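Local atomic coordinates of RNA-dependent RNA Polymerase (Bombyx mori cytoplasmic polyhedrosis virus, PDB entry 6TZ0), a protein that catalyses RNA-templated RNA synthesis in a double-stranded RNA virus, probably making both the plus-strand transcripts and the minus strands of the genome. Residues R946-R950 and F1111-S1115; H412-L418 and L937-K942; W256-A260 and I315-L319. One frame throughout, in Å; residues are numbered along the deposited sequence.

Overall arrangement
All three contacts lie 31 to 36 Å from the centre of the chain. Contacts 1 and 2 are neighbours, with centres about 17 Å apart. Both draw on the C-terminal region, contact 2 through 937-942, and a salt bridge from R950 to E938 ties them. Contact 3 is on the opposite side of the chain's centre, in the N-terminal region, about 65 Å from contact 1 and 58 Å from contact 2, centre to centre. It is the buried one and is apolar, built largely on W256 and L319. Contacts 1 and 2 are partly buried. Contact 1 pairs two helices through a serine hydroxyl near a carbonyl. Contact 2 sets a polymerase-domain helix against a loop, mixing leucine packing with a His-Glu-Lys cluster that no polar bond crosses.

Contact 1: R946-R950 and F1111-S1115; sequences REKSR and FVAIS
S949 meets A1113 where helix 945-958 passes the last turn of helix 1107-1114. The two CA atoms are 4.0 Å apart, so the helices pack closely here. The model places S949 OG 2.3 Å from the carbonyl oxygen of A1113. That is too short to be taken literally at 2.8 Å resolution, but a hydrogen bond with OG as donor is the likely reading. OG stands anti to its own backbone N (chi1 179°), and this turns it onto the neighbouring helix. Carbon-to-carbonyl van der Waals contacts flank it. A1113 CB lies 3.8 Å from S949 O, and V1112 CG1 lies 3.8 Å from K948 O. S949 CA also rests on V1112 O at 3.6 Å. K948 adds little, because its long chain leads away from the partner helix.

Around this lie further partners. S1115, with positive phi, is the residue that leaves the helix. Its OG bonds back to I1114 O at 2.6 Å. S949 OG also has weak hydrogen bonds with the backbone N of Y969 and of G970. R950 forms a salt bridge with E938 and a hydrogen bond to G970 O, and R946 makes a cation-pi contact with Y969. F1111 packs on helix 1118-1132. This is close helix-helix packing through small residues, serine and alanine, and it joins helices 945-958 and 1107-1114 of the C-terminal region.

Contact 2: H412-L418 and L937-K942; sequences HHDEAWL and LEQLGK
L418 packs on L940 and L937 at one end of this contact, while H412 and E415 meet K942 at the other. The side chains of L418 and L940 cross at about a right angle, with CD1 of L418 3.9 Å from CB of L940. The other methyl, CD2, faces the carbonyl oxygen of L937 at 3.8 Å.

G941 comes close to the first turn of helix 413-422, its CA 3.9 Å from D414 CB. D414 CB also approaches L940 O at 3.2 Å, and G941 CA meets the edge of the H412 ring near its plane.

K942 is bent at chi2 (-71°), which folds its chain back along H412. The two side chains slide past each other in opposite directions, and K942 CE lies 3.9 Å from H412 CB. E415 crosses K942 at about a right angle, its CB 3.7 Å from K942 CG. Its own bend at chi2 (67°) sets OE1 beside K942 CB, at 3.3 Å. The exact placement of this carboxylate is doubtful, since OE1 is also modelled close to another acceptor, G941 O.

D414 sends its carboxylate to R461 and Y460. No hydrogen bond or salt bridge crosses between the two segments. The polymerase-domain helix and the loop after helix 927-937 in the C-terminal region therefore meet by van der Waals contact: L418 with L937 and L940, G941 with the helix's first turn, and K942's aliphatic chain with H412 and E415.

Contact 3: W256-A260 and I315-L319; sequences WYQEA and INRAL
W256 lies against I315, A318 and L319, and its indole makes the aromatic part of this contact. I315 CG2 sits over one face of the indole, 4.0 Å from the centroid of the five-membered ring and 23° off the ring normal. This is a CH-pi contact. CG2 is anti to the I315 backbone N, and that points the methyl at the ring. W256 holds CG between its backbone N and carbonyl carbon (chi1 56°), and this brings the indole up to helix 309-320.

Other apolar contacts are methyl groups against the six-membered ring and against the aliphatic parts of E259 and A260. A318 CB touches the six-membered ring at CZ3 and CH2, 3.8 Å from each. L319 CD2 reaches W256 CE3 at 3.7 Å, and the two side chains slide past each other in opposite directions. Its other methyl, CD1, turns to helix 257-264. It lies 3.7 Å from E259 CG and 4.2 Å from A260 CB. The two L319 methyls thus divide between the indole and the start of the helix. The backbones come nearest at A260 and L319, whose CA atoms are 4.8 Å apart.

The polar ends find partners outside the two segments. E259 crosses L319 at about a right angle with its aliphatic part, and its OE2 forms a salt bridge with R300. W256 NE1 has a weak hydrogen bond to G253 O. Helices 295-306 and 325-339 pack round the same residues, through R303 and Y331 among others. No hydrogen bond joins the two segments. Cohesion between these N-terminal helices rests on dispersion and exclusion of water.

Contact 1: R946-R950 and F1111-S1115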
loop_
_atom_site.group_PDB
_atom_site.type_symbol
_atom_site.label_atom_id
_atom_site.label_comp_id
_atom_site.label_asym_id
_atom_site.label_seq_id
_atom_site.Cartn_x
_atom_site.Cartn_y
_atom_site.Cartn_z
ATOM N N ARG A 946 26.598 -9.688 10.572
ATOM C CA ARG A 946 27.010 -8.292 10.607
ATOM C C ARG A 946 28.196 -8.041 11.527
ATOM O O ARG A 946 29.001 -7.142 11.255
ATOM C CB ARG A 946 25.824 -7.420 11.020
ATOM C CG ARG A 946 24.693 -7.418 9.998
ATOM C CD ARG A 946 23.526 -6.575 10.458
ATOM N NE ARG A 946 22.374 -6.672 9.569
ATOM C CZ ARG A 946 22.126 -5.835 8.569
ATOM N NH1 ARG A 946 22.944 -4.820 8.331
ATOM N NH2 ARG A 946 21.050 -6.004 7.815
ATOM N N GLU A 947 28.340 -8.818 12.604
ATOM C CA GLU A 947 29.498 -8.634 13.470
ATOM C C GLU A 947 30.775 -9.140 12.810
ATOM O O GLU A 947 31.856 -8.597 13.064
ATOM C CB GLU A 947 29.276 -9.309 14.827
ATOM C CG GLU A 947 29.152 -10.820 14.797
ATOM C CD GLU A 947 28.978 -11.417 16.181
ATOM O OE1 GLU A 947 28.915 -10.640 17.157
ATOM O OE2 GLU A 947 28.915 -12.661 16.295
ATOM N N LYS A 948 30.667 -10.136 11.924
ATOM C CA LYS A 948 31.821 -10.550 11.132
ATOM C C LYS A 948 32.212 -9.474 10.130
ATOM O O LYS A 948 33.403 -9.264 9.873
ATOM C CB LYS A 948 31.523 -11.857 10.401
ATOM C CG LYS A 948 31.432 -13.075 11.287
ATOM C CD LYS A 948 31.177 -14.309 10.446
ATOM C CE LYS A 948 31.054 -15.560 11.298
ATOM N NZ LYS A 948 30.787 -16.754 10.452
ATOM N N SER A 949 31.220 -8.782 9.563
ATOM C CA SER A 949 31.506 -7.685 8.646
ATOM C C SER A 949 32.166 -6.520 9.370
ATOM O O SER A 949 33.096 -5.904 8.841
ATOM C CB SER A 949 30.219 -7.238 7.955
ATOM O OG SER A 949 30.461 -6.161 7.071
ATOM N N ARG A 950 31.717 -6.228 10.596
ATOM C CA ARG A 950 32.357 -5.186 11.397
ATOM C C ARG A 950 33.774 -5.581 11.802
ATOM O O ARG A 950 34.678 -4.735 11.816
ATOM C CB ARG A 950 31.519 -4.883 12.637
ATOM C CG ARG A 950 30.207 -4.178 12.359
ATOM C CD ARG A 950 29.576 -3.676 13.645
ATOM N NE ARG A 950 29.175 -4.755 14.532
ATOM C CZ ARG A 950 27.976 -5.318 14.506
ATOM N NH1 ARG A 950 27.074 -4.888 13.639
ATOM N NH2 ARG A 950 27.678 -6.300 15.345
ATOM N N PHE A 1111 35.971 -8.850 1.058
ATOM C CA PHE A 1111 34.784 -9.654 0.764
ATOM C C PHE A 1111 33.954 -9.954 2.006
ATOM O O PHE A 1111 32.720 -9.981 1.930
ATOM C CB PHE A 1111 35.203 -10.951 0.085
ATOM C CG PHE A 1111 35.658 -10.766 -1.320
ATOM C CD1 PHE A 1111 35.211 -9.692 -2.065
ATOM C CD2 PHE A 1111 36.577 -11.628 -1.878
ATOM C CE1 PHE A 1111 35.641 -9.505 -3.350
ATOM C CE2 PHE A 1111 37.013 -11.443 -3.170
ATOM C CZ PHE A 1111 36.539 -10.379 -3.909
ATOM N N VAL A 1112 34.604 -10.181 3.147
ATOM C CA VAL A 1112 33.859 -10.431 4.377
ATOM C C VAL A 1112 33.222 -9.141 4.904
ATOM O O VAL A 1112 32.095 -9.167 5.414
ATOM C CB VAL A 1112 34.775 -11.104 5.420
ATOM C CG1 VAL A 1112 34.062 -11.327 6.750
ATOM C CG2 VAL A 1112 35.263 -12.435 4.901
ATOM N N ALA A 1113 33.896 -7.996 4.750
ATOM C CA ALA A 1113 33.335 -6.732 5.225
ATOM C C ALA A 1113 32.151 -6.286 4.374
ATOM O O ALA A 1113 31.175 -5.741 4.901
ATOM C CB ALA A 1113 34.416 -5.657 5.249
ATOM N N ILE A 1114 32.212 -6.505 3.058
ATOM C CA ILE A 1114 31.040 -6.258 2.221
ATOM C C ILE A 1114 29.995 -7.349 2.432
ATOM O O ILE A 1114 28.795 -7.098 2.246
ATOM C CB ILE A 1114 31.476 -6.129 0.747
ATOM C CG1 ILE A 1114 32.544 -5.054 0.611
ATOM C CG2 ILE A 1114 30.336 -5.731 -0.180
ATOM C CD1 ILE A 1114 32.146 -3.745 1.139
ATOM N N SER A 1115 30.434 -8.536 2.873
ATOM C CA SER A 1115 29.600 -9.709 3.174
ATOM C C SER A 1115 28.806 -10.174 1.959
ATOM O O SER A 1115 27.671 -10.639 2.086
ATOM C CB SER A 1115 28.660 -9.470 4.361
ATOM O OG SER A 1115 27.608 -8.605 3.990
#

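Contact 2: H412-L418 and L937-K942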
loop_
_atom_site.group_PDB
_atom_site.type_symbol
_atom_site.label_atom_id
_atom_site.label_comp_id
_atom_site.label_asym_id
_atom_site.label_seq_id
_atom_site.Cartn_x
_atom_site.Cartn_y
_atom_site.Cartn_z
ATOM N N HIS A 412 13.870 -18.761 5.924
ATOM C CA HIS A 412 14.043 -18.228 7.270
ATOM C C HIS A 412 13.168 -16.985 7.373
ATOM O O HIS A 412 13.408 -15.992 6.681
ATOM C CB HIS A 412 15.506 -17.909 7.556
ATOM C CG HIS A 412 15.768 -17.512 8.974
ATOM N ND1 HIS A 412 15.754 -18.415 10.012
ATOM C CD2 HIS A 412 16.053 -16.311 9.525
ATOM C CE1 HIS A 412 16.017 -17.787 11.143
ATOM N NE2 HIS A 412 16.202 -16.509 10.876
ATOM N N HIS A 413 12.155 -17.039 8.230
ATOM C CA HIS A 413 11.097 -16.043 8.205
ATOM C C HIS A 413 11.397 -14.820 9.055
ATOM O O HIS A 413 10.801 -13.761 8.824
ATOM C CB HIS A 413 9.786 -16.692 8.641
ATOM C CG HIS A 413 9.332 -17.780 7.720
ATOM N ND1 HIS A 413 8.736 -17.525 6.504
ATOM C CD2 HIS A 413 9.420 -19.125 7.819
ATOM C CE1 HIS A 413 8.456 -18.668 5.905
ATOM N NE2 HIS A 413 8.866 -19.654 6.680
ATOM N N ASP A 414 12.327 -14.926 10.000
ATOM C CA ASP A 414 12.725 -13.770 10.790
ATOM C C ASP A 414 13.546 -12.795 9.961
ATOM O O ASP A 414 13.311 -11.578 9.996
ATOM C CB ASP A 414 13.509 -14.243 12.002
ATOM C CG ASP A 414 12.662 -15.044 12.937
ATOM O OD1 ASP A 414 11.451 -14.799 12.936
ATOM O OD2 ASP A 414 13.188 -15.909 13.663
ATOM N N GLU A 415 14.517 -13.318 9.211
ATOM C CA GLU A 415 15.285 -12.487 8.297
ATOM C C GLU A 415 14.405 -11.931 7.188
ATOM O O GLU A 415 14.625 -10.805 6.735
ATOM C CB GLU A 415 16.450 -13.294 7.727
ATOM C CG GLU A 415 17.416 -12.514 6.857
ATOM C CD GLU A 415 18.209 -11.478 7.628
ATOM O OE1 GLU A 415 18.435 -11.670 8.838
ATOM O OE2 GLU A 415 18.608 -10.465 7.020
ATOM N N ALA A 416 13.375 -12.680 6.786
ATOM C CA ALA A 416 12.423 -12.177 5.803
ATOM C C ALA A 416 11.594 -11.027 6.360
ATOM O O ALA A 416 11.319 -10.060 5.647
ATOM C CB ALA A 416 11.520 -13.310 5.327
ATOM N N TRP A 417 11.202 -11.104 7.634
ATOM C CA TRP A 417 10.475 -10.005 8.268
ATOM C C TRP A 417 11.338 -8.757 8.409
ATOM O O TRP A 417 10.870 -7.636 8.161
ATOM C CB TRP A 417 9.947 -10.460 9.627
ATOM C CG TRP A 417 9.449 -9.360 10.503
ATOM C CD1 TRP A 417 10.050 -8.888 11.628
ATOM C CD2 TRP A 417 8.262 -8.582 10.328
ATOM N NE1 TRP A 417 9.314 -7.875 12.171
ATOM C CE2 TRP A 417 8.208 -7.665 11.392
ATOM C CE3 TRP A 417 7.238 -8.574 9.381
ATOM C CZ2 TRP A 417 7.178 -6.750 11.531
ATOM C CZ3 TRP A 417 6.216 -7.668 9.524
ATOM C CH2 TRP A 417 6.194 -6.767 10.588
ATOM N N LEU A 418 12.605 -8.931 8.786
ATOM C CA LEU A 418 13.506 -7.783 8.861
ATOM C C LEU A 418 13.780 -7.172 7.490
ATOM O O LEU A 418 13.855 -5.944 7.369
ATOM C CB LEU A 418 14.813 -8.178 9.547
ATOM C CG LEU A 418 14.911 -7.974 11.059
ATOM C CD1 LEU A 418 14.000 -8.883 11.849
ATOM C CD2 LEU A 418 16.341 -8.195 11.485
ATOM N N LEU A 937 18.723 -4.876 17.366
ATOM C CA LEU A 937 17.970 -5.266 16.180
ATOM C C LEU A 937 18.638 -6.416 15.436
ATOM O O LEU A 937 17.945 -7.245 14.838
ATOM C CB LEU A 937 17.796 -4.058 15.266
ATOM C CG LEU A 937 17.037 -4.224 13.956
ATOM C CD1 LEU A 937 15.648 -4.750 14.217
ATOM C CD2 LEU A 937 16.970 -2.894 13.261
ATOM N N GLU A 938 19.969 -6.501 15.485
ATOM C CA GLU A 938 20.679 -7.599 14.829
ATOM C C GLU A 938 20.419 -8.965 15.449
ATOM O O GLU A 938 20.770 -9.974 14.832
ATOM C CB GLU A 938 22.183 -7.361 14.854
ATOM C CG GLU A 938 22.654 -6.250 13.978
ATOM C CD GLU A 938 24.151 -6.080 14.037
ATOM O OE1 GLU A 938 24.799 -6.780 14.842
ATOM O OE2 GLU A 938 24.684 -5.240 13.283
ATOM N N GLN A 939 19.834 -9.033 16.640
ATOM C CA GLN A 939 19.648 -10.296 17.328
ATOM C C GLN A 939 18.315 -10.952 17.007
ATOM O O GLN A 939 17.826 -11.749 17.812
ATOM C CB GLN A 939 19.766 -10.093 18.838
ATOM C CG GLN A 939 21.031 -9.391 19.264
ATOM C CD GLN A 939 22.257 -9.980 18.625
ATOM O OE1 GLN A 939 22.938 -9.322 17.846
ATOM N NE2 GLN A 939 22.531 -11.239 18.925
ATOM N N LEU A 940 17.709 -10.637 15.864
ATOM C CA LEU A 940 16.354 -11.093 15.589
ATOM C C LEU A 940 16.245 -12.093 14.453
ATOM O O LEU A 940 15.199 -12.721 14.315
ATOM C CB LEU A 940 15.435 -9.905 15.285
ATOM C CG LEU A 940 15.209 -8.903 16.416
ATOM C CD1 LEU A 940 14.217 -7.852 15.974
ATOM C CD2 LEU A 940 14.752 -9.583 17.681
ATOM N N GLY A 941 17.279 -12.255 13.634
ATOM C CA GLY A 941 17.278 -13.294 12.622
ATOM C C GLY A 941 18.586 -13.332 11.865
ATOM O O GLY A 941 19.136 -12.268 11.567
ATOM N N LYS A 942 19.081 -14.537 11.553
ATOM C CA LYS A 942 20.378 -14.780 10.906
ATOM C C LYS A 942 21.521 -14.137 11.697
ATOM O O LYS A 942 22.136 -13.155 11.284
ATOM C CB LYS A 942 20.388 -14.320 9.444
ATOM C CG LYS A 942 19.540 -15.155 8.514
ATOM C CD LYS A 942 20.148 -16.523 8.282
ATOM C CE LYS A 942 19.351 -17.290 7.238
ATOM N NZ LYS A 942 19.892 -18.653 6.993
#

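Contact 3: W256-A260 and I315-L319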
loop_
_atom_site.group_PDB
_atom_site.type_symbol
_atom_site.label_atom_id
_atom_site.label_comp_id
_atom_site.label_asym_id
_atom_site.label_seq_id
_atom_site.Cartn_x
_atom_site.Cartn_y
_atom_site.Cartn_z
ATOM N N TRP A 256 -17.898 5.322 -26.014
ATOM C CA TRP A 256 -18.482 5.340 -27.349
ATOM C C TRP A 256 -17.564 4.758 -28.415
ATOM O O TRP A 256 -18.031 4.502 -29.536
ATOM C CB TRP A 256 -18.842 6.783 -27.720
ATOM C CG TRP A 256 -17.655 7.692 -27.633
ATOM C CD1 TRP A 256 -17.247 8.390 -26.544
ATOM C CD2 TRP A 256 -16.701 7.967 -28.665
ATOM N NE1 TRP A 256 -16.107 9.087 -26.828
ATOM C CE2 TRP A 256 -15.748 8.840 -28.126
ATOM C CE3 TRP A 256 -16.563 7.558 -29.994
ATOM C CZ2 TRP A 256 -14.675 9.313 -28.864
ATOM C CZ3 TRP A 256 -15.498 8.025 -30.720
ATOM C CH2 TRP A 256 -14.569 8.894 -30.156
ATOM N N TYR A 257 -16.272 4.574 -28.112
ATOM C CA TYR A 257 -15.296 4.270 -29.154
ATOM C C TYR A 257 -15.481 2.875 -29.712
ATOM O O TYR A 257 -15.111 2.624 -30.861
ATOM C CB TYR A 257 -13.868 4.438 -28.630
ATOM C CG TYR A 257 -13.376 3.345 -27.709
ATOM C CD1 TYR A 257 -13.700 3.351 -26.363
ATOM C CD2 TYR A 257 -12.530 2.342 -28.175
ATOM C CE1 TYR A 257 -13.238 2.369 -25.519
ATOM C CE2 TYR A 257 -12.066 1.357 -27.337
ATOM C CZ TYR A 257 -12.424 1.376 -26.009
ATOM O OH TYR A 257 -11.959 0.398 -25.165
ATOM N N GLN A 258 -16.078 1.980 -28.932
ATOM C CA GLN A 258 -16.366 0.639 -29.412
ATOM C C GLN A 258 -17.450 0.666 -30.482
ATOM O O GLN A 258 -17.337 -0.018 -31.504
ATOM C CB GLN A 258 -16.764 -0.230 -28.225
ATOM C CG GLN A 258 -16.839 -1.698 -28.489
ATOM C CD GLN A 258 -17.082 -2.463 -27.221
ATOM O OE1 GLN A 258 -17.298 -1.875 -26.167
ATOM N NE2 GLN A 258 -17.013 -3.774 -27.300
ATOM N N GLU A 259 -18.475 1.499 -30.295
ATOM C CA GLU A 259 -19.492 1.677 -31.326
ATOM C C GLU A 259 -18.942 2.392 -32.551
ATOM O O GLU A 259 -19.316 2.060 -33.684
ATOM C CB GLU A 259 -20.678 2.447 -30.757
ATOM C CG GLU A 259 -21.833 2.606 -31.713
ATOM C CD GLU A 259 -22.978 3.365 -31.101
ATOM O OE1 GLU A 259 -22.871 3.741 -29.917
ATOM O OE2 GLU A 259 -23.983 3.595 -31.803
ATOM N N ALA A 260 -18.052 3.365 -32.342
ATOM C CA ALA A 260 -17.425 4.049 -33.470
ATOM C C ALA A 260 -16.578 3.093 -34.304
ATOM O O ALA A 260 -16.661 3.089 -35.539
ATOM C CB ALA A 260 -16.575 5.212 -32.970
ATOM N N ILE A 315 -19.479 13.917 -29.869
ATOM C CA ILE A 315 -19.372 12.459 -29.874
ATOM C C ILE A 315 -20.129 11.858 -31.056
ATOM O O ILE A 315 -19.641 10.924 -31.700
ATOM C CB ILE A 315 -19.839 11.887 -28.522
ATOM C CG1 ILE A 315 -18.842 12.257 -27.427
ATOM C CG2 ILE A 315 -20.016 10.378 -28.561
ATOM C CD1 ILE A 315 -19.323 11.931 -26.061
ATOM N N ASN A 316 -21.304 12.398 -31.392
ATOM C CA ASN A 316 -22.029 11.879 -32.555
ATOM C C ASN A 316 -21.303 12.213 -33.857
ATOM O O ASN A 316 -21.318 11.420 -34.808
ATOM C CB ASN A 316 -23.454 12.418 -32.580
ATOM C CG ASN A 316 -24.278 11.907 -31.433
ATOM O OD1 ASN A 316 -24.120 10.769 -31.007
ATOM N ND2 ASN A 316 -25.187 12.734 -30.941
ATOM N N ARG A 317 -20.639 13.372 -33.895
ATOM C CA ARG A 317 -19.745 13.721 -34.995
ATOM C C ARG A 317 -18.603 12.721 -35.134
ATOM O O ARG A 317 -18.239 12.334 -36.249
ATOM C CB ARG A 317 -19.198 15.125 -34.755
ATOM C CG ARG A 317 -18.309 15.661 -35.832
ATOM C CD ARG A 317 -17.867 17.067 -35.492
ATOM N NE ARG A 317 -16.984 17.605 -36.513
ATOM C CZ ARG A 317 -17.414 18.225 -37.605
ATOM N NH1 ARG A 317 -16.549 18.674 -38.497
ATOM N NH2 ARG A 317 -18.711 18.386 -37.810
ATOM N N ALA A 318 -18.027 12.294 -34.010
ATOM C CA ALA A 318 -16.960 11.295 -34.044
ATOM C C ALA A 318 -17.485 9.922 -34.449
ATOM O O ALA A 318 -16.765 9.141 -35.080
ATOM C CB ALA A 318 -16.278 11.218 -32.682
ATOM N N LEU A 319 -18.724 9.604 -34.072
ATOM C CA LEU A 319 -19.366 8.368 -34.513
ATOM C C LEU A 319 -19.569 8.352 -36.021
ATOM O O LEU A 319 -19.452 7.301 -36.658
ATOM C CB LEU A 319 -20.712 8.189 -33.807
ATOM C CG LEU A 319 -20.880 7.311 -32.568
ATOM C CD1 LEU A 319 -20.679 5.883 -32.979
ATOM C CD2 LEU A 319 -19.931 7.667 -31.451
#